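Local coordinates for protein cellulosomal scaffoldin (Bacteroides cellulosolvens, PDB 2XBT) that carries, in the part described here, a family 3b carbohydrate-binding module of a cellulosome scaffold, a module that probably binds cellulose, at residues L12-N17 and G141-V146; L59-D64 and G115-A120. All blocks are in the same frame, centred on the assembly; numbering follows the deposited sequence.

Contact 1: L12-N17 and G141-V146; sequences LLFSNN and GENKLV
Phe14 and Asn143 run side by side and point the same way, but their flat groups are turned almost square to each other, with ring and amide planes 84° apart. Asn143 ND2 sits over the centre of the Phe14 ring, 3.4 Å above its plane, while Phe14 CB and Asn143 CB touch at 3.5 Å. The same amide is fixed at both ends: ND2 donates to the carbonyl of Ser132, and OD1 accepts from Leu145 N at 3.0 Å, from above the carbonyl plane, closing an Asx turn. Val146 CG2 approaches the ring obliquely, 4.1 Å from Phe14 CE1, and its other branch, CG1, meets Leu12 CD2 at 3.6 Å. A chi1 of -178°, CG anti to the backbone N, swings the Phe14 ring in beside Asn143 ND2 and Val146 CG2. Cutting Phe14 back to an alanine is likely to open a gap beside the Asn143 amide and leave Val146 CG2 without its aromatic neighbour. The backbones join more simply, Phe14 N giving to Gly141 O at 2.8 Å and Gly141 N returning a bond to Phe14 O at 2.9 Å. A water links Leu12 O to Asn143 N. This is a single antiparallel bridge through which a loop, turning at Asn143, is laid along the edge of a beta-sandwich sheet.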
ATOM      1  N   LEU A  12      -4.840   2.584  -7.921  1.00 23.31           N
ATOM      2  CA  LEU A  12      -4.910   1.858  -6.660  1.00 20.11           C
ATOM      3  C   LEU A  12      -6.268   2.036  -6.014  1.00 23.75           C
ATOM      4  O   LEU A  12      -6.742   3.159  -5.867  1.00 23.66           O
ATOM      5  CB  LEU A  12      -3.831   2.351  -5.693  1.00 21.89           C
ATOM      6  CG  LEU A  12      -3.658   1.584  -4.383  1.00 20.55           C
ATOM      7  CD1 LEU A  12      -3.194   0.173  -4.669  1.00 20.86           C
ATOM      8  CD2 LEU A  12      -2.669   2.284  -3.453  1.00 18.94           C
ATOM      9  N   LEU A  13      -6.884   0.919  -5.641  1.00 22.07           N
ATOM     10  CA  LEU A  13      -8.071   0.926  -4.805  1.00 23.65           C
ATOM     11  C   LEU A  13      -7.640   0.488  -3.411  1.00 20.49           C
ATOM     12  O   LEU A  13      -6.718  -0.312  -3.262  1.00 19.50           O
ATOM     13  CB  LEU A  13      -9.147  -0.010  -5.365  1.00 23.93           C
ATOM     14  CG  LEU A  13      -9.671   0.331  -6.770  1.00 30.44           C
ATOM     15  CD1 LEU A  13     -10.589  -0.769  -7.291  1.00 36.67           C
ATOM     16  CD2 LEU A  13     -10.398   1.670  -6.767  1.00 33.36           C
ATOM     17  N   PHE A  14      -8.290   1.024  -2.386  1.00 20.88           N
ATOM     18  CA  PHE A  14      -7.841   0.777  -1.030  1.00 21.00           C
ATOM     19  C   PHE A  14      -9.042   0.520  -0.124  1.00 21.37           C
ATOM     20  O   PHE A  14     -10.095   1.145  -0.284  1.00 22.98           O
ATOM     21  CB  PHE A  14      -7.070   1.999  -0.501  1.00 20.55           C
ATOM     22  CG  PHE A  14      -6.517   1.817   0.888  1.00 20.66           C
ATOM     23  CD1 PHE A  14      -5.229   1.342   1.076  1.00 19.73           C
ATOM     24  CD2 PHE A  14      -7.288   2.124   1.999  1.00 23.55           C
ATOM     25  CE1 PHE A  14      -4.720   1.169   2.338  1.00 19.66           C
ATOM     26  CE2 PHE A  14      -6.796   1.950   3.270  1.00 21.02           C
ATOM     27  CZ  PHE A  14      -5.511   1.467   3.449  1.00 19.20           C
ATOM     28  N   SER A  15      -8.883  -0.404   0.811  1.00 20.04           N
ATOM     29  CA  SER A  15      -9.814  -0.510   1.932  1.00 22.97           C
ATOM     30  C   SER A  15      -9.088  -1.006   3.159  1.00 22.18           C
ATOM     31  O   SER A  15      -7.990  -1.534   3.064  1.00 25.39           O
ATOM     32  CB  SER A  15     -10.976  -1.448   1.611  1.00 27.19           C
ATOM     33  OG  SER A  15     -10.646  -2.774   1.954  1.00 30.89           O
ATOM     34  N   ASN A  16      -9.703  -0.838   4.323  1.00 26.76           N
ATOM     35  CA  ASN A  16      -9.073  -1.248   5.572  1.00 22.05           C
ATOM     36  C   ASN A  16     -10.066  -1.988   6.471  1.00 30.03           C
ATOM     37  O   ASN A  16      -9.898  -2.040   7.684  1.00 30.37           O
ATOM     38  CB  ASN A  16      -8.453  -0.049   6.306  1.00 19.85           C
ATOM     39  CG  ASN A  16      -9.433   1.084   6.516  1.00 25.40           C
ATOM     40  OD1 ASN A  16     -10.647   0.910   6.371  1.00 26.99           O
ATOM     41  ND2 ASN A  16      -8.914   2.261   6.857  1.00 23.29           N
ATOM     42  N   ASN A  17     -11.087  -2.575   5.857  1.00 32.68           N
ATOM     43  CA  ASN A  17     -12.076  -3.334   6.602  1.00 36.27           C
ATOM     44  C   ASN A  17     -12.885  -2.434   7.528  1.00 36.85           C
ATOM     45  O   ASN A  17     -13.370  -2.878   8.569  1.00 44.92           O
ATOM     46  CB  ASN A  17     -11.392  -4.437   7.412  1.00 38.61           C
ATOM     47  CG  ASN A  17     -10.767  -5.509   6.532  1.00 47.93           C
ATOM     48  OD1 ASN A  17     -11.087  -5.616   5.344  1.00 46.16           O
ATOM     49  ND2 ASN A  17      -9.879  -6.316   7.115  1.00 48.16           N
ATOM     50  N   GLY A 141     -12.121   1.878  -2.185  1.00 28.03           N
ATOM     51  CA  GLY A 141     -12.331   3.224  -2.669  1.00 27.72           C
ATOM     52  C   GLY A 141     -10.990   3.853  -2.949  1.00 27.71           C
ATOM     53  O   GLY A 141      -9.960   3.192  -2.848  1.00 25.46           O
ATOM     54  N   GLU A 142     -11.010   5.129  -3.309  1.00 28.76           N
ATOM     55  CA  GLU A 142      -9.796   5.884  -3.548  1.00 25.21           C
ATOM     56  C   GLU A 142      -9.164   6.292  -2.213  1.00 30.49           C
ATOM     57  O   GLU A 142      -9.799   6.955  -1.401  1.00 30.01           O
ATOM     58  CB  GLU A 142     -10.141   7.121  -4.371  1.00 35.14           C
ATOM     59  CG  GLU A 142      -8.993   8.089  -4.612  1.00 37.61           C
ATOM     60  CD  GLU A 142      -9.432   9.306  -5.428  1.00 47.66           C
ATOM     61  OE1 GLU A 142     -10.060  10.221  -4.845  1.00 47.20           O
ATOM     62  OE2 GLU A 142      -9.165   9.337  -6.652  1.00 46.50           O
ATOM     63  N   ASN A 143      -7.923   5.871  -1.979  1.00 24.85           N
ATOM     64  CA  ASN A 143      -7.114   6.433  -0.906  1.00 22.14           C
ATOM     65  C   ASN A 143      -5.852   6.995  -1.528  1.00 22.90           C
ATOM     66  O   ASN A 143      -4.876   6.273  -1.706  1.00 23.03           O
ATOM     67  CB  ASN A 143      -6.761   5.397   0.155  1.00 20.74           C
ATOM     68  CG  ASN A 143      -5.906   5.984   1.289  1.00 23.51           C
ATOM     69  OD1 ASN A 143      -5.606   7.186   1.310  1.00 23.11           O
ATOM     70  ND2 ASN A 143      -5.530   5.139   2.238  1.00 16.37           N
ATOM     71  N   LYS A 144      -5.891   8.286  -1.859  1.00 20.56           N
ATOM     72  CA  LYS A 144      -4.769   8.973  -2.504  1.00 25.09           C
ATOM     73  C   LYS A 144      -3.574   9.225  -1.592  1.00 23.99           C
ATOM     74  O   LYS A 144      -2.541   9.716  -2.046  1.00 22.98           O
ATOM     75  CB  LYS A 144      -5.235  10.304  -3.100  1.00 28.50           C
ATOM     76  CG  LYS A 144      -6.236  10.178  -4.228  1.00 37.94           C
ATOM     77  CD  LYS A 144      -5.593   9.604  -5.484  1.00 39.14           C
ATOM     78  CE  LYS A 144      -5.969  10.425  -6.713  1.00 45.71           C
ATOM     79  NZ  LYS A 144      -5.532   9.759  -7.981  1.00 45.60           N
ATOM     80  N   LEU A 145      -3.695   8.873  -0.313  1.00 19.66           N
ATOM     81  CA  LEU A 145      -2.616   9.116   0.643  1.00 20.09           C
ATOM     82  C   LEU A 145      -1.645   7.931   0.720  1.00 18.91           C
ATOM     83  O   LEU A 145      -0.699   7.941   1.516  1.00 17.71           O
ATOM     84  CB  LEU A 145      -3.196   9.432   2.034  1.00 19.91           C
ATOM     85  CG  LEU A 145      -4.217  10.580   2.095  1.00 28.00           C
ATOM     86  CD1 LEU A 145      -4.902  10.599   3.457  1.00 27.89           C
ATOM     87  CD2 LEU A 145      -3.539  11.907   1.822  1.00 25.03           C
ATOM     88  N   VAL A 146      -1.871   6.929  -0.122  1.00 17.60           N
ATOM     89  CA  VAL A 146      -0.932   5.808  -0.251  1.00 15.29           C
ATOM     90  C   VAL A 146      -0.264   5.972  -1.599  1.00 17.73           C
ATOM     91  O   VAL A 146      -0.946   6.248  -2.594  1.00 21.03           O
ATOM     92  CB  VAL A 146      -1.654   4.449  -0.236  1.00 18.59           C
ATOM     93  CG1 VAL A 146      -0.684   3.319  -0.581  1.00 19.20           C
ATOM     94  CG2 VAL A 146      -2.297   4.206   1.140  1.00 20.74           C
TER
HETATM   95  O   HOH W   1      -6.059   4.145  -3.408  1.00 25.94           O

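Contact 2: L59-D64 and G115-A120; sequences LTYYSD and GRVAKA
Two neighbouring strands of an antiparallel sheet in the CBM3 beta-sandwich, 59-66 and 110-119, meet here. Thr60 with Ala118 and Tyr62 with Arg116 are hydrogen-bonded pairs; Tyr62 N, for instance, gives to Arg116 O at 2.8 Å, nearly straight at 172°. Between them lies the non-hydrogen-bonded pair Tyr61 and Val117, whose side chains share a face with Leu59. Val117 CG2 comes to the edge of the Tyr61 ring, 3.6 Å from CD1, and its CG1 meets Leu59 CB. This face packs against the other sheet through Phe75 and Ile89. The ring of Tyr61 reaches across to the neighbouring strand, where its OH lies 3.5 Å from Gly115 CA, a close approach possible because Gly115 has no side chain on this face.

On the other face Arg116 grips Asp64 side-on. NE donates to OD2 at 2.7 Å and NH2 to OD1 at 2.8 Å, both oxygens using their syn lone pairs, and the carboxylate and guanidinium planes are only 7° apart. The arginine chain bends at chi3 (-63°), which brings one face of the guanidinium against Tyr62 CB, 3.5 Å above the guanidinium plane and toward its rim. NH1 bonds to Gln25 OE1 on the adjacent strand. Further along this face, Ala118 CB lies at the edge of the Tyr62 ring, Thr60 CG2 lies over one face of that ring, toward its rim, and a water bonds to Tyr62 OH.

Two straight, in-plane bonds fix the rotation of both charged groups; together with the Gln25 bond they tie three strands through one guanidinium, and the pairing is likely to keep Asp64 ionised and Arg116 protonated.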
ATOM      1  N   LEU A  59       7.479  -3.226  14.788  1.00 35.06           N
ATOM      2  CA  LEU A  59       6.298  -3.587  14.025  1.00 32.98           C
ATOM      3  C   LEU A  59       6.542  -4.821  13.165  1.00 29.17           C
ATOM      4  O   LEU A  59       7.674  -5.104  12.774  1.00 32.15           O
ATOM      5  CB  LEU A  59       5.859  -2.424  13.146  1.00 30.24           C
ATOM      6  CG  LEU A  59       5.570  -1.105  13.860  1.00 31.24           C
ATOM      7  CD1 LEU A  59       5.287  -0.006  12.842  1.00 27.88           C
ATOM      8  CD2 LEU A  59       4.399  -1.275  14.825  1.00 30.07           C
ATOM      9  N   THR A  60       5.467  -5.547  12.877  1.00 27.67           N
ATOM     10  CA  THR A  60       5.544  -6.710  12.013  1.00 28.82           C
ATOM     11  C   THR A  60       4.513  -6.593  10.908  1.00 26.59           C
ATOM     12  O   THR A  60       3.364  -6.229  11.157  1.00 26.98           O
ATOM     13  CB  THR A  60       5.277  -8.002  12.789  1.00 32.08           C
ATOM     14  OG1 THR A  60       6.280  -8.161  13.797  1.00 37.42           O
ATOM     15  CG2 THR A  60       5.301  -9.207  11.850  1.00 34.26           C
ATOM     16  N   TYR A  61       4.934  -6.888   9.684  1.00 24.56           N
ATOM     17  CA  TYR A  61       4.008  -6.914   8.561  1.00 25.58           C
ATOM     18  C   TYR A  61       3.552  -8.342   8.310  1.00 28.10           C
ATOM     19  O   TYR A  61       4.375  -9.254   8.225  1.00 29.04           O
ATOM     20  CB  TYR A  61       4.667  -6.355   7.299  1.00 23.26           C
ATOM     21  CG  TYR A  61       3.751  -6.369   6.094  1.00 29.17           C
ATOM     22  CD1 TYR A  61       2.808  -5.370   5.905  1.00 24.32           C
ATOM     23  CD2 TYR A  61       3.830  -7.386   5.143  1.00 25.82           C
ATOM     24  CE1 TYR A  61       1.962  -5.379   4.795  1.00 25.31           C
ATOM     25  CE2 TYR A  61       2.993  -7.400   4.026  1.00 27.76           C
ATOM     26  CZ  TYR A  61       2.067  -6.395   3.857  1.00 27.98           C
ATOM     27  OH  TYR A  61       1.232  -6.401   2.768  1.00 27.56           O
ATOM     28  N   TYR A  62       2.240  -8.521   8.211  1.00 25.33           N
ATOM     29  CA  TYR A  62       1.627  -9.817   7.957  1.00 27.25           C
ATOM     30  C   TYR A  62       1.032  -9.858   6.556  1.00 28.51           C
ATOM     31  O   TYR A  62       0.088  -9.126   6.251  1.00 26.10           O
ATOM     32  CB  TYR A  62       0.541 -10.101   8.996  1.00 28.18           C
ATOM     33  CG  TYR A  62       1.111 -10.266  10.388  1.00 29.48           C
ATOM     34  CD1 TYR A  62       1.703 -11.462  10.779  1.00 33.40           C
ATOM     35  CD2 TYR A  62       1.069  -9.220  11.303  1.00 31.87           C
ATOM     36  CE1 TYR A  62       2.236 -11.618  12.051  1.00 37.34           C
ATOM     37  CE2 TYR A  62       1.596  -9.364  12.576  1.00 37.69           C
ATOM     38  CZ  TYR A  62       2.179 -10.564  12.945  1.00 40.05           C
ATOM     39  OH  TYR A  62       2.704 -10.699  14.207  1.00 41.68           O
ATOM     40  N   SER A  63       1.593 -10.706   5.702  1.00 27.57           N
ATOM     41  CA  SER A  63       1.058 -10.856   4.351  1.00 28.10           C
ATOM     42  C   SER A  63      -0.021 -11.934   4.319  1.00 29.27           C
ATOM     43  O   SER A  63       0.281 -13.126   4.252  1.00 30.74           O
ATOM     44  CB  SER A  63       2.180 -11.163   3.356  1.00 28.04           C
ATOM     45  OG  SER A  63       1.714 -11.074   2.021  1.00 26.28           O
ATOM     46  N   ASP A  64      -1.276 -11.506   4.369  1.00 28.80           N
ATOM     47  CA  ASP A  64      -2.410 -12.423   4.436  1.00 25.91           C
ATOM     48  C   ASP A  64      -2.752 -13.002   3.068  1.00 35.26           C
ATOM     49  O   ASP A  64      -2.989 -14.203   2.932  1.00 34.73           O
ATOM     50  CB  ASP A  64      -3.649 -11.711   4.978  1.00 28.85           C
ATOM     51  CG  ASP A  64      -3.495 -11.276   6.435  1.00 33.80           C
ATOM     52  OD1 ASP A  64      -2.748 -11.924   7.203  1.00 33.72           O
ATOM     53  OD2 ASP A  64      -4.130 -10.270   6.806  1.00 34.81           O
ATOM     54  N   GLY A 115      -2.697  -6.993   3.677  1.00 25.03           N
ATOM     55  CA  GLY A 115      -1.647  -7.051   4.666  1.00 24.72           C
ATOM     56  C   GLY A 115      -2.106  -6.381   5.947  1.00 26.61           C
ATOM     57  O   GLY A 115      -3.066  -5.606   5.950  1.00 24.22           O
ATOM     58  N   ARG A 116      -1.409  -6.681   7.030  1.00 25.21           N
ATOM     59  CA  ARG A 116      -1.687  -6.034   8.299  1.00 26.69           C
ATOM     60  C   ARG A 116      -0.378  -5.651   8.933  1.00 24.07           C
ATOM     61  O   ARG A 116       0.637  -6.322   8.736  1.00 26.19           O
ATOM     62  CB  ARG A 116      -2.434  -6.975   9.235  1.00 27.31           C
ATOM     63  CG  ARG A 116      -3.893  -7.164   8.891  1.00 30.65           C
ATOM     64  CD  ARG A 116      -4.469  -8.300   9.712  1.00 30.51           C
ATOM     65  NE  ARG A 116      -3.810  -9.568   9.405  1.00 28.93           N
ATOM     66  CZ  ARG A 116      -3.155 -10.309  10.289  1.00 32.06           C
ATOM     67  NH1 ARG A 116      -3.066  -9.919  11.554  1.00 31.21           N
ATOM     68  NH2 ARG A 116      -2.600 -11.445   9.909  1.00 31.63           N
ATOM     69  N   VAL A 117      -0.399  -4.569   9.700  1.00 24.07           N
ATOM     70  CA  VAL A 117       0.756  -4.204  10.502  1.00 23.57           C
ATOM     71  C   VAL A 117       0.359  -4.112  11.981  1.00 28.88           C
ATOM     72  O   VAL A 117      -0.633  -3.464  12.341  1.00 29.01           O
ATOM     73  CB  VAL A 117       1.394  -2.905  10.026  1.00 25.46           C
ATOM     74  CG1 VAL A 117       2.500  -2.478  10.978  1.00 27.83           C
ATOM     75  CG2 VAL A 117       1.950  -3.101   8.617  1.00 23.50           C
ATOM     76  N   ALA A 118       1.128  -4.793  12.822  1.00 28.12           N
ATOM     77  CA  ALA A 118       0.858  -4.843  14.257  1.00 29.16           C
ATOM     78  C   ALA A 118       2.150  -4.759  15.071  1.00 35.55           C
ATOM     79  O   ALA A 118       3.236  -5.018  14.557  1.00 31.20           O
ATOM     80  CB  ALA A 118       0.097  -6.108  14.607  1.00 31.70           C
ATOM     81  N   LYS A 119       2.028  -4.383  16.339  1.00 34.84           N
ATOM     82  CA  LYS A 119       3.168  -4.407  17.246  1.00 39.26           C
ATOM     83  C   LYS A 119       3.221  -5.790  17.867  1.00 42.77           C
ATOM     84  O   LYS A 119       2.296  -6.576  17.692  1.00 45.49           O
ATOM     85  CB  LYS A 119       3.000  -3.352  18.333  1.00 38.29           C
ATOM     86  CG  LYS A 119       2.608  -1.999  17.798  1.00 35.69           C
ATOM     87  CD  LYS A 119       2.585  -0.958  18.893  1.00 40.35           C
ATOM     88  CE  LYS A 119       1.870   0.294  18.423  1.00 39.10           C
ATOM     89  NZ  LYS A 119       1.626   1.233  19.547  1.00 41.06           N
ATOM     90  N   ALA A 120       4.284  -6.107  18.593  1.00 43.06           N
ATOM     91  CA  ALA A 120       4.345  -7.419  19.237  1.00 48.13           C
ATOM     92  C   ALA A 120       3.766  -7.404  20.655  1.00 51.12           C
ATOM     93  O   ALA A 120       3.312  -8.431  21.162  1.00 53.09           O
ATOM     94  CB  ALA A 120       5.769  -7.950  19.249  1.00 37.96           C
TER
HETATM   95  O   HOH W   2       3.486  -8.765  15.738  1.00 44.42           O

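Overall arrangement
From the N terminus the chain enters strand 10-15, half of contact 1, and returns in strand 22-34, which pairs with it. It then passes through strand 45-51 of the second sheet before reaching strand 59-66. Strands 71-82 and 85-93 follow in that second sheet, and strand 110-119 closes the loop of contact 2. That loop is nested inside the longer one closed by contact 1, when the loop ahead of strand 147-150 comes back to strand 10-15. Both contacts reach the same sheet, with strand 22-34 pairing with both 10-15 and 110-119. Their centres lie about 18 Å apart, and they do not touch. Contact 2 joins neighbouring strands; contact 1 ties a late loop to the first strand.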